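Local coordinates for malonyl CoA-acyl carrier protein transacylase (Synechocystis sp. PCC 6803 substr. Kazusa, PDB 4RR5), which transfers the malonyl group from malonyl-CoA to holo acyl carrier protein, supplying malonyl-ACP for fatty acid biosynthesis, at residues A98-F103 with N209-P214; V110-E115 with Q197-T202; G122-A127 with G165-L170; V215-D220 with D228-K233. One frame throughout, in Å; residues are numbered along the deposited sequence.

Interaction 1 (A98-F103 with N209-P214); sequences AGVFDF and NDATVP
A Schellman motif ends helix 90-97 at A98 and G99, and the carbonyls of A98, G99 and V100 that follow each other there are taken up by donors of the loop 209-214, which runs past in the opposite chain direction. G99 makes the turn at a phi of 85°, a region glycine enters with little strain; a CB at this position would also sit tightly against T212 CG2. T212 N bonds A98 O at 2.9 Å, and T212 OG1 adds a weak bond to the same oxygen. N209 grips the other end twice. Its N meets V100 O at 2.9 Å, and its ND2 meets G99 O at 3.0 Å almost head-on to the carbonyl, with that oxygen close to the plane of N209's own amide. With CG turned anti to its carbonyl carbon (chi1 -51°), the amide folds back beside N, which lets one residue serve two consecutive carbonyls. With an alanine here, G99 O would probably be left without its amide mate. Alongside these bonds, A211 CB touches A98 CB (3.8 Å) and V100 CG2 (3.9 Å), while A98 and V213 both rest on V84 of strand 83-86. The positive-phi glycine just past the last helical turn is the signature of a Schellman C-cap, docked here against the loop leading into strand 215-217.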
loop_
_atom_site.group_PDB
_atom_site.type_symbol
_atom_site.label_atom_id
_atom_site.label_comp_id
_atom_site.label_asym_id
_atom_site.label_seq_id
_atom_site.Cartn_x
_atom_site.Cartn_y
_atom_site.Cartn_z
ATOM N N ALA A 98 -2.621 2.639 -13.743
ATOM C CA ALA A 98 -2.696 3.945 -14.396
ATOM C C ALA A 98 -1.791 4.018 -15.611
ATOM O O ALA A 98 -1.656 5.078 -16.216
ATOM C CB ALA A 98 -2.342 5.038 -13.426
ATOM N N GLY A 99 -1.163 2.898 -15.965
ATOM C CA GLY A 99 -0.424 2.802 -17.210
ATOM C C GLY A 99 1.001 3.304 -17.142
ATOM O O GLY A 99 1.684 3.436 -18.166
ATOM N N VAL A 100 1.465 3.557 -15.925
ATOM C CA VAL A 100 2.770 4.163 -15.714
ATOM C C VAL A 100 3.883 3.191 -16.081
ATOM O O VAL A 100 4.905 3.580 -16.654
ATOM C CB VAL A 100 2.904 4.630 -14.260
ATOM C CG1 VAL A 100 4.312 5.066 -13.960
ATOM C CG2 VAL A 100 1.905 5.754 -13.992
ATOM N N PHE A 101 3.675 1.924 -15.737
ATOM C CA PHE A 101 4.512 0.833 -16.227
ATOM C C PHE A 101 3.627 -0.375 -16.424
ATOM O O PHE A 101 2.522 -0.429 -15.868
ATOM C CB PHE A 101 5.658 0.494 -15.273
ATOM C CG PHE A 101 5.259 0.452 -13.828
ATOM C CD1 PHE A 101 4.395 -0.521 -13.356
ATOM C CD2 PHE A 101 5.761 1.388 -12.932
ATOM C CE1 PHE A 101 4.027 -0.557 -12.014
ATOM C CE2 PHE A 101 5.393 1.365 -11.597
ATOM C CZ PHE A 101 4.524 0.379 -11.131
ATOM N N ASP A 102 4.111 -1.344 -17.200
ATOM C CA ASP A 102 3.337 -2.553 -17.457
ATOM C C ASP A 102 3.395 -3.516 -16.270
ATOM O O ASP A 102 4.172 -3.326 -15.321
ATOM C CB ASP A 102 3.818 -3.250 -18.737
ATOM C CG ASP A 102 5.321 -3.522 -18.745
ATOM O OD1 ASP A 102 5.923 -3.715 -17.673
ATOM O OD2 ASP A 102 5.909 -3.549 -19.842
ATOM N N PHE A 103 2.573 -4.557 -16.349
ATOM C CA PHE A 103 2.500 -5.567 -15.304
ATOM C C PHE A 103 3.883 -6.077 -14.888
ATOM O O PHE A 103 4.263 -5.950 -13.722
ATOM C CB PHE A 103 1.615 -6.731 -15.761
ATOM C CG PHE A 103 1.523 -7.829 -14.756
ATOM C CD1 PHE A 103 0.911 -7.605 -13.528
ATOM C CD2 PHE A 103 2.084 -9.068 -15.013
ATOM C CE1 PHE A 103 0.848 -8.602 -12.571
ATOM C CE2 PHE A 103 2.032 -10.075 -14.068
ATOM C CZ PHE A 103 1.414 -9.847 -12.841
ATOM N N ASN A 209 5.745 6.027 -17.899
ATOM C CA ASN A 209 4.763 6.711 -18.739
ATOM C C ASN A 209 3.950 7.672 -17.894
ATOM O O ASN A 209 3.852 7.525 -16.676
ATOM C CB ASN A 209 3.798 5.734 -19.437
ATOM C CG ASN A 209 4.510 4.611 -20.161
ATOM O OD1 ASN A 209 5.569 4.807 -20.757
ATOM N ND2 ASN A 209 3.938 3.410 -20.091
ATOM N N ASP A 210 3.346 8.652 -18.538
ATOM C CA ASP A 210 2.409 9.497 -17.836
ATOM C C ASP A 210 1.178 8.641 -17.530
ATOM O O ASP A 210 0.921 7.629 -18.189
ATOM C CB ASP A 210 2.068 10.745 -18.664
ATOM C CG ASP A 210 3.293 11.641 -18.910
ATOM O OD1 ASP A 210 4.161 11.742 -18.007
ATOM O OD2 ASP A 210 3.397 12.241 -20.006
ATOM N N ALA A 211 0.436 9.035 -16.509
ATOM C CA ALA A 211 -0.702 8.260 -16.071
ATOM C C ALA A 211 -1.956 8.659 -16.832
ATOM O O ALA A 211 -2.189 9.835 -17.116
ATOM C CB ALA A 211 -0.918 8.420 -14.568
ATOM N N THR A 212 -2.766 7.649 -17.129
ATOM C CA THR A 212 -4.020 7.807 -17.840
ATOM C C THR A 212 -5.136 8.330 -16.927
ATOM O O THR A 212 -6.199 8.727 -17.404
ATOM C CB THR A 212 -4.422 6.475 -18.445
ATOM O OG1 THR A 212 -4.722 5.575 -17.384
ATOM C CG2 THR A 212 -3.259 5.895 -19.194
ATOM N N VAL A 213 -4.896 8.302 -15.614
ATOM C CA VAL A 213 -5.760 8.970 -14.633
ATOM C C VAL A 213 -4.893 9.578 -13.514
ATOM O O VAL A 213 -3.703 9.257 -13.387
ATOM C CB VAL A 213 -6.813 8.012 -14.022
ATOM C CG1 VAL A 213 -7.814 7.581 -15.060
ATOM C CG2 VAL A 213 -6.158 6.813 -13.417
ATOM N N PRO A 214 -5.471 10.486 -12.716
ATOM C CA PRO A 214 -4.670 11.056 -11.627
ATOM C C PRO A 214 -4.262 10.026 -10.581
ATOM O O PRO A 214 -5.108 9.266 -10.101
ATOM C CB PRO A 214 -5.608 12.102 -11.007
ATOM C CG PRO A 214 -6.512 12.489 -12.114
ATOM C CD PRO A 214 -6.727 11.230 -12.921
#

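Interaction 2 (V110-E115 with Q197-T202). With ACT (acetate ion), chain B.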
loop_
_atom_site.group_PDB
_atom_site.type_symbol
_atom_site.label_atom_id
_atom_site.label_comp_id
_atom_site.label_asym_id
_atom_site.label_seq_id
_atom_site.Cartn_x
_atom_site.Cartn_y
_atom_site.Cartn_z
ATOM N N VAL A 110 8.491 -4.457 -7.455
ATOM C CA VAL A 110 7.953 -4.882 -6.179
ATOM C C VAL A 110 8.828 -5.967 -5.565
ATOM O O VAL A 110 9.122 -5.953 -4.361
ATOM C CB VAL A 110 6.531 -5.372 -6.349
ATOM C CG1 VAL A 110 6.091 -6.181 -5.132
ATOM C CG2 VAL A 110 5.610 -4.177 -6.593
ATOM N N LYS A 111 9.279 -6.887 -6.408
ATOM C CA LYS A 111 10.126 -7.985 -5.963
ATOM C C LYS A 111 11.396 -7.459 -5.325
ATOM O O LYS A 111 11.797 -7.911 -4.254
ATOM C CB LYS A 111 10.454 -8.891 -7.139
ATOM C CG LYS A 111 11.325 -10.086 -6.853
ATOM C CD LYS A 111 11.464 -10.868 -8.168
ATOM C CE LYS A 111 12.200 -12.175 -7.997
ATOM N NZ LYS A 111 13.631 -11.923 -7.724
ATOM N N GLN A 112 12.026 -6.495 -5.984
ATOM C CA GLN A 112 13.258 -5.925 -5.463
ATOM C C GLN A 112 12.963 -5.111 -4.217
ATOM O O GLN A 112 13.658 -5.245 -3.210
ATOM C CB GLN A 112 13.961 -5.063 -6.510
ATOM C CG GLN A 112 15.255 -4.439 -6.003
ATOM C CD GLN A 112 16.027 -3.731 -7.104
ATOM O OE1 GLN A 112 15.750 -3.933 -8.289
ATOM N NE2 GLN A 112 17.000 -2.893 -6.718
ATOM N N ARG A 113 11.915 -4.292 -4.285
ATOM C CA ARG A 113 11.531 -3.437 -3.172
ATOM C C ARG A 113 11.357 -4.246 -1.898
ATOM O O ARG A 113 11.863 -3.864 -0.831
ATOM C CB ARG A 113 10.236 -2.698 -3.486
ATOM C CG ARG A 113 9.796 -1.746 -2.403
ATOM C CD ARG A 113 8.301 -1.534 -2.489
ATOM N NE ARG A 113 7.869 -0.293 -1.858
ATOM C CZ ARG A 113 6.997 -0.231 -0.856
ATOM N NH1 ARG A 113 6.458 -1.337 -0.372
ATOM N NH2 ARG A 113 6.647 0.942 -0.348
ATOM N N SER A 114 10.645 -5.369 -2.025
ATOM C CA SER A 114 10.297 -6.211 -0.887
ATOM C C SER A 114 11.504 -6.995 -0.379
ATOM O O SER A 114 11.556 -7.358 0.801
ATOM C CB SER A 114 9.152 -7.175 -1.246
ATOM O OG SER A 114 9.524 -8.098 -2.265
ATOM N N GLU A 115 12.474 -7.252 -1.252
ATOM C CA GLU A 115 13.706 -7.896 -0.804
ATOM C C GLU A 115 14.543 -6.958 0.053
ATOM O O GLU A 115 15.010 -7.340 1.132
ATOM C CB GLU A 115 14.524 -8.393 -1.991
ATOM C CG GLU A 115 14.070 -9.751 -2.461
ATOM C CD GLU A 115 14.592 -10.080 -3.826
ATOM O OE1 GLU A 115 15.605 -9.464 -4.232
ATOM O OE2 GLU A 115 13.979 -10.941 -4.489
ATOM N N GLN A 197 18.399 3.685 -1.082
ATOM C CA GLN A 197 19.214 4.394 -2.068
ATOM C C GLN A 197 19.763 3.462 -3.163
ATOM O O GLN A 197 19.999 3.906 -4.284
ATOM C CB GLN A 197 20.335 5.182 -1.370
ATOM C CG GLN A 197 21.747 4.607 -1.418
ATOM C CD GLN A 197 22.767 5.561 -0.772
ATOM O OE1 GLN A 197 22.601 6.787 -0.815
ATOM N NE2 GLN A 197 23.806 4.998 -0.154
ATOM N N SER A 198 19.920 2.174 -2.881
ATOM C CA SER A 198 20.286 1.258 -3.967
ATOM C C SER A 198 19.099 0.936 -4.895
ATOM O O SER A 198 19.247 0.846 -6.125
ATOM C CB SER A 198 20.865 -0.038 -3.412
ATOM O OG SER A 198 21.489 -0.777 -4.456
ATOM N N PHE A 199 17.929 0.752 -4.290
ATOM C CA PHE A 199 16.687 0.517 -5.020
ATOM C C PHE A 199 16.317 1.725 -5.886
ATOM O O PHE A 199 15.779 1.569 -6.984
ATOM C CB PHE A 199 15.560 0.181 -4.024
ATOM C CG PHE A 199 14.192 0.076 -4.645
ATOM C CD1 PHE A 199 13.915 -0.888 -5.607
ATOM C CD2 PHE A 199 13.172 0.933 -4.245
ATOM C CE1 PHE A 199 12.646 -0.987 -6.174
ATOM C CE2 PHE A 199 11.910 0.838 -4.797
ATOM C CZ PHE A 199 11.642 -0.128 -5.769
ATOM N N ALA A 200 16.620 2.925 -5.390
ATOM C CA ALA A 200 16.388 4.170 -6.134
ATOM C C ALA A 200 17.203 4.238 -7.418
ATOM O O ALA A 200 16.720 4.736 -8.432
ATOM C CB ALA A 200 16.698 5.380 -5.264
ATOM N N GLN A 201 18.446 3.770 -7.355
ATOM C CA GLN A 201 19.268 3.627 -8.550
ATOM C C GLN A 201 18.505 2.794 -9.589
ATOM O O GLN A 201 18.362 3.204 -10.737
ATOM C CB GLN A 201 20.631 2.996 -8.209
ATOM C CG GLN A 201 21.738 4.025 -7.900
ATOM C CD GLN A 201 22.900 3.471 -7.054
ATOM O OE1 GLN A 201 23.131 2.261 -6.994
ATOM N NE2 GLN A 201 23.631 4.371 -6.395
ATOM N N THR A 202 17.985 1.643 -9.170
ATOM C CA THR A 202 17.133 0.815 -10.029
ATOM C C THR A 202 15.897 1.559 -10.565
ATOM O O THR A 202 15.556 1.466 -11.758
ATOM C CB THR A 202 16.665 -0.451 -9.270
ATOM O OG1 THR A 202 17.749 -1.385 -9.171
ATOM C CG2 THR A 202 15.468 -1.107 -9.969
HETATM C C ACT B . 5.454 -1.735 3.580
HETATM O O ACT B . 5.079 -1.512 2.389
HETATM O OXT ACT B . 5.780 -2.916 3.868
HETATM C CH3 ACT B . 5.512 -0.661 4.638
#
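Helices 110-115 and 197-202 run nearly antiparallel, at 170° with 10.3 Å between their axes, and R113 and F199 are the residues whose CA atoms come nearest. The pair belongs to the active-site wall of the acyl transferase fold, because the R113 side chain continues past the interface to S88, the probable nucleophile by similarity. F199 points its ring at the other helix. Its CG lies anti to the backbone N (chi1 173°), which sends the ring across to where R113 CB sits over one face, 4.2 Å from the centroid and 28° off the normal, as a CH-pi contact. Q112 meets the same ring elsewhere: its CD lies at the ring edge, in plane, and its CG is 3.8 Å from CD1 of F199. Beyond the ring the extended Q112 chain reaches T202, where NE2 donates to T202 OG1 at 3.0 Å, with the hydroxyl close to the amide plane. It is the one hydrogen bond found between the two segments, and it joins two partly exposed side chains. R113, extended from CG to NE, carries its guanidinium away from F199 into the site, where NH2 bonds Q237 OE1 and S88 OG, and NH1 bonds Q60 OE1. An acetate, probably from the crystallisation liquor, is bonded there too, consistent with the arginine that holds the malonyl carboxylate in FabD-type enzymes. The acetate O lies at the guanidinium edge, near its plane, 3.1 Å from R113 NH1, and acetate is bonded to S88 OG as well.

Interaction 3 (G122-A127 with G165-L170); sequences GGMMAA and GVEAIL
Apolar contacts carry the packing of M124 and A126 against V166 and L170. The V166 CG1 methyl is the shared point: it lies 3.6 Å from A126 CB and 3.7 Å from M124 CE. Its position follows from chi1 of 178°, which sets CG1 anti to the backbone N and leaves CG2 beside that N. L170 CD2 reaches A126 CB at 4.0 Å from the next helical turn. M124, its chain extended beyond CG, crosses V166 obliquely, and its SD lies 4.1 Å from V166 CB. These contacts seat helix 163-171 on one face of the sheet, with strand 124-127 and helix 165-170 inclined by 21° and their axes 8.5 Å apart. The sheet order 178-180, 124-129, 156-161, 146-153 is that of the ferredoxin-like small subdomain of FabD-type transacylases. M125, the intervening residue, points to the other face, where its side chain lies about 5 Å from that of H188, an active-site residue by similarity. Polar groups take part only by close approach. V166 CG2 lies 3.6 Å from M124 O. E167 bends at chi2, which brings its carboxylate round to the outer end of M124, and the two side chains cross at about a right angle, with OE1 3.9 Å from CE. Backbone bonds join M124 and A126 to G161 and I159 on one side of the strand, and M125 and A127 to L181 and V179 on the other.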
loop_
_atom_site.group_PDB
_atom_site.type_symbol
_atom_site.label_atom_id
_atom_site.label_comp_id
_atom_site.label_asym_id
_atom_site.label_seq_id
_atom_site.Cartn_x
_atom_site.Cartn_y
_atom_site.Cartn_z
ATOM N N GLY A 122 16.037 -4.915 11.777
ATOM C CA GLY A 122 16.650 -4.293 12.933
ATOM C C GLY A 122 15.613 -3.592 13.796
ATOM O O GLY A 122 15.475 -3.908 14.977
ATOM N N GLY A 123 14.872 -2.653 13.211
ATOM C CA GLY A 123 13.933 -1.840 13.971
ATOM C C GLY A 123 12.506 -2.359 13.975
ATOM O O GLY A 123 12.270 -3.547 13.740
ATOM N N MET A 124 11.553 -1.452 14.195
ATOM C CA MET A 124 10.188 -1.832 14.549
ATOM C C MET A 124 9.136 -0.744 14.257
ATOM O O MET A 124 9.435 0.451 14.268
ATOM C CB MET A 124 10.176 -2.200 16.035
ATOM C CG MET A 124 8.850 -2.569 16.617
ATOM S SD MET A 124 8.887 -2.289 18.390
ATOM C CE MET A 124 7.132 -2.063 18.707
ATOM N N MET A 125 7.902 -1.163 13.985
ATOM C CA MET A 125 6.785 -0.233 13.838
ATOM C C MET A 125 5.592 -0.637 14.707
ATOM O O MET A 125 5.344 -1.825 14.917
ATOM C CB MET A 125 6.337 -0.155 12.376
ATOM C CG MET A 125 7.472 -0.097 11.365
ATOM S SD MET A 125 6.825 -0.268 9.697
ATOM C CE MET A 125 6.110 1.354 9.445
ATOM N N ALA A 126 4.851 0.358 15.194
ATOM C CA ALA A 126 3.626 0.120 15.959
ATOM C C ALA A 126 2.491 1.014 15.488
ATOM O O ALA A 126 2.720 2.138 15.042
ATOM C CB ALA A 126 3.866 0.335 17.449
ATOM N N ALA A 127 1.263 0.520 15.598
ATOM C CA ALA A 127 0.102 1.325 15.241
ATOM C C ALA A 127 -0.582 1.841 16.503
ATOM O O ALA A 127 -0.535 1.205 17.552
ATOM C CB ALA A 127 -0.868 0.528 14.392
ATOM N N GLY A 165 12.854 2.869 21.195
ATOM C CA GLY A 165 12.099 4.103 21.019
ATOM C C GLY A 165 10.595 3.952 20.807
ATOM O O GLY A 165 9.801 4.758 21.314
ATOM N N VAL A 166 10.199 2.940 20.034
ATOM C CA VAL A 166 8.790 2.746 19.716
ATOM C C VAL A 166 8.052 2.195 20.929
ATOM O O VAL A 166 6.922 2.598 21.214
ATOM C CB VAL A 166 8.590 1.803 18.519
ATOM C CG1 VAL A 166 7.108 1.588 18.266
ATOM C CG2 VAL A 166 9.250 2.384 17.278
ATOM N N GLU A 167 8.701 1.282 21.648
ATOM C CA GLU A 167 8.172 0.791 22.921
ATOM C C GLU A 167 7.954 1.924 23.946
ATOM O O GLU A 167 7.028 1.863 24.767
ATOM C CB GLU A 167 9.108 -0.275 23.500
ATOM C CG GLU A 167 9.175 -1.558 22.678
ATOM C CD GLU A 167 7.951 -2.442 22.874
ATOM O OE1 GLU A 167 7.908 -3.535 22.274
ATOM O OE2 GLU A 167 7.032 -2.052 23.628
ATOM N N ALA A 168 8.799 2.954 23.884
ATOM C CA ALA A 168 8.729 4.083 24.805
ATOM C C ALA A 168 7.438 4.868 24.636
ATOM O O ALA A 168 6.608 4.928 25.549
ATOM C CB ALA A 168 9.929 5.001 24.607
ATOM N N ILE A 169 7.289 5.472 23.459
ATOM C CA ILE A 169 6.095 6.228 23.103
ATOM C C ILE A 169 4.826 5.416 23.381
ATOM O O ILE A 169 3.816 5.977 23.825
ATOM C CB ILE A 169 6.151 6.669 21.616
ATOM C CG1 ILE A 169 7.197 7.771 21.441
ATOM C CG2 ILE A 169 4.791 7.151 21.117
ATOM C CD1 ILE A 169 7.141 8.453 20.102
ATOM N N LEU A 170 4.897 4.099 23.163
ATOM C CA LEU A 170 3.794 3.179 23.482
ATOM C C LEU A 170 3.320 3.325 24.922
ATOM O O LEU A 170 2.111 3.388 25.200
ATOM C CB LEU A 170 4.208 1.722 23.241
ATOM C CG LEU A 170 4.205 1.211 21.795
ATOM C CD1 LEU A 170 4.154 -0.316 21.718
ATOM C CD2 LEU A 170 3.064 1.839 21.014
#

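Interaction 4 (V215-D220 with D228-K233); sequences VLSNVD and DRLKEK
K233 reaches from helix 227-235 of the acyl transferase fold across to the short, loosely paired strand 215-217 and its type I turn from S217 to D220, strand and helix axes inclined by 27°. A chi1 of -57° keeps CG beside the backbone N, and the chain, extended from there, runs to the end of the turn. CB touches V219 CG2 and S217 CB, 3.8 Å from each. CD lies against S217 CB at 3.5 Å. CE passes over one face of the R229 guanidinium, 3.3 Å above its plane and offset toward the rim, and NZ ends among oxygens. NZ bonds D220 O in the carbonyl plane, though the 2.5 Å is doubtfully short, probably a coordinate error rather than unusual strength. It gives a weak salt-bridging bond to D220 OD2 at 3.2 Å and another to a water. S222 O is a further, weak partner. D220 OD2 also takes R229 NH2 at 2.7 Å, a salt bridge whose hydrogen-bond geometry is poor, and R229 NH1 pairs with E232, which extends the charged network along the helix. A methionine in place of K233 would probably leave D220 O without its donor and the D220 carboxylate with one cation fewer. Farther in, V215 CG2 packs on L230 CD1 at 3.6 Å. N218, whose side chain leads away from the helix, bonds S88 N and G86 O at the probable nucleophile elbow. S217 OG joins two waters, donating to one held by V215 O and K233 NZ, and accepting from another that also donates to L230 O.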
loop_
_atom_site.group_PDB
_atom_site.type_symbol
_atom_site.label_atom_id
_atom_site.label_comp_id
_atom_site.label_asym_id
_atom_site.label_seq_id
_atom_site.Cartn_x
_atom_site.Cartn_y
_atom_site.Cartn_z
ATOM N N VAL A 215 -2.972 10.011 -10.249
ATOM C CA VAL A 215 -2.436 9.231 -9.142
ATOM C C VAL A 215 -2.193 10.136 -7.945
ATOM O O VAL A 215 -1.546 11.179 -8.088
ATOM C CB VAL A 215 -1.106 8.549 -9.534
ATOM C CG1 VAL A 215 -0.666 7.525 -8.471
ATOM C CG2 VAL A 215 -1.219 7.922 -10.920
ATOM N N LEU A 216 -2.699 9.758 -6.773
ATOM C CA LEU A 216 -2.355 10.481 -5.543
ATOM C C LEU A 216 -1.308 9.706 -4.742
ATOM O O LEU A 216 -1.621 8.712 -4.093
ATOM C CB LEU A 216 -3.594 10.747 -4.677
ATOM C CG LEU A 216 -4.619 11.766 -5.196
ATOM C CD1 LEU A 216 -5.336 11.307 -6.469
ATOM C CD2 LEU A 216 -5.628 12.094 -4.110
ATOM N N SER A 217 -0.067 10.180 -4.772
ATOM C CA SER A 217 1.029 9.436 -4.167
ATOM C C SER A 217 1.219 9.625 -2.650
ATOM O O SER A 217 0.911 10.680 -2.091
ATOM C CB SER A 217 2.307 9.790 -4.893
ATOM O OG SER A 217 2.090 9.655 -6.284
ATOM N N ASN A 218 1.747 8.583 -2.003
ATOM C CA ASN A 218 1.888 8.527 -0.553
ATOM C C ASN A 218 2.598 9.724 0.078
ATOM O O ASN A 218 2.154 10.235 1.108
ATOM C CB ASN A 218 2.643 7.247 -0.133
ATOM C CG ASN A 218 1.790 5.983 -0.220
ATOM O OD1 ASN A 218 2.282 4.885 0.046
ATOM N ND2 ASN A 218 0.521 6.127 -0.608
ATOM N N VAL A 219 3.722 10.145 -0.494
ATOM C CA VAL A 219 4.466 11.252 0.109
ATOM C C VAL A 219 3.880 12.622 -0.237
ATOM O O VAL A 219 4.208 13.612 0.412
ATOM C CB VAL A 219 5.959 11.251 -0.300
ATOM C CG1 VAL A 219 6.673 10.042 0.292
ATOM C CG2 VAL A 219 6.123 11.322 -1.826
ATOM N N ASP A 220 3.020 12.684 -1.253
ATOM C CA ASP A 220 2.436 13.960 -1.671
ATOM C C ASP A 220 1.153 13.729 -2.466
ATOM O O ASP A 220 1.167 13.695 -3.704
ATOM C CB ASP A 220 3.460 14.774 -2.486
ATOM C CG ASP A 220 2.863 16.038 -3.113
ATOM O OD1 ASP A 220 1.833 16.559 -2.616
ATOM O OD2 ASP A 220 3.433 16.512 -4.112
ATOM N N ASP A 228 7.256 11.614 -14.471
ATOM C CA ASP A 228 8.517 11.880 -13.793
ATOM C C ASP A 228 8.310 12.390 -12.370
ATOM O O ASP A 228 9.110 12.105 -11.476
ATOM C CB ASP A 228 9.346 12.867 -14.612
ATOM C CG ASP A 228 9.986 12.213 -15.812
ATOM O OD1 ASP A 228 10.400 11.037 -15.701
ATOM O OD2 ASP A 228 10.044 12.862 -16.874
ATOM N N ARG A 229 7.241 13.142 -12.162
ATOM C CA ARG A 229 6.916 13.578 -10.821
ATOM C C ARG A 229 6.514 12.348 -9.989
ATOM O O ARG A 229 6.905 12.230 -8.820
ATOM C CB ARG A 229 5.808 14.633 -10.842
ATOM C CG ARG A 229 5.377 15.129 -9.448
ATOM C CD ARG A 229 6.519 15.787 -8.630
ATOM N NE ARG A 229 6.009 16.277 -7.348
ATOM C CZ ARG A 229 6.510 15.962 -6.155
ATOM N NH1 ARG A 229 7.569 15.171 -6.049
ATOM N NH2 ARG A 229 5.950 16.448 -5.059
ATOM N N LEU A 230 5.764 11.427 -10.606
ATOM C CA LEU A 230 5.328 10.193 -9.937
ATOM C C LEU A 230 6.502 9.291 -9.531
ATOM O O LEU A 230 6.523 8.767 -8.422
ATOM C CB LEU A 230 4.360 9.416 -10.823
ATOM C CG LEU A 230 2.950 9.987 -10.941
ATOM C CD1 LEU A 230 2.098 9.041 -11.745
ATOM C CD2 LEU A 230 2.321 10.224 -9.592
ATOM N N LYS A 231 7.473 9.121 -10.423
ATOM C CA LYS A 231 8.700 8.410 -10.079
ATOM C C LYS A 231 9.421 9.079 -8.909
ATOM O O LYS A 231 9.877 8.412 -7.964
ATOM C CB LYS A 231 9.649 8.326 -11.274
ATOM C CG LYS A 231 10.781 7.337 -11.040
ATOM C CD LYS A 231 11.934 7.495 -12.020
ATOM C CE LYS A 231 11.480 7.357 -13.461
ATOM N NZ LYS A 231 12.621 6.947 -14.330
ATOM N N GLU A 232 9.515 10.402 -8.975
ATOM C CA GLU A 232 10.135 11.184 -7.911
ATOM C C GLU A 232 9.421 10.919 -6.589
ATOM O O GLU A 232 10.054 10.591 -5.602
ATOM C CB GLU A 232 10.111 12.678 -8.248
ATOM C CG GLU A 232 10.971 13.557 -7.332
ATOM C CD GLU A 232 10.525 15.022 -7.303
ATOM O OE1 GLU A 232 9.913 15.507 -8.288
ATOM O OE2 GLU A 232 10.772 15.685 -6.274
ATOM N N LYS A 233 8.105 11.047 -6.574
ATOM C CA LYS A 233 7.337 10.753 -5.373
ATOM C C LYS A 233 7.510 9.288 -4.908
ATOM O O LYS A 233 7.530 9.001 -3.710
ATOM C CB LYS A 233 5.859 11.042 -5.611
ATOM C CG LYS A 233 5.533 12.456 -6.061
ATOM C CD LYS A 233 4.030 12.622 -6.080
ATOM C CE LYS A 233 3.575 13.995 -6.496
ATOM N NZ LYS A 233 2.197 14.189 -5.973
HETATM O O HOH W 1 0.738 12.017 -7.147
HETATM O O HOH W 2 3.943 7.957 -7.057
HETATM O O HOH W 3 4.788 8.518 -2.749
#

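In the fold
From the N terminus, segments 98-103, 110-115 and 122-127 come in turn, and their partners follow in reverse order. Interaction 3 therefore closes first, at 165-170, interaction 2 encloses it by closing at 197-202, and interaction 1 encloses both at 209-214. Interaction 4 then opens and closes locally, in series with the rest, and no loops cross. Interaction 3 is internal to the small mixed-sheet part, about 36 Å between centres from interaction 1, on the opposite side of the chain centre. Interaction 2 joins two helices beside the active site. Interactions 1 and 4 touch directly, through A98 with V215 and V100 with L230, so the loop after helix 90-97 packs directly on strand 215-217 and helix 227-235.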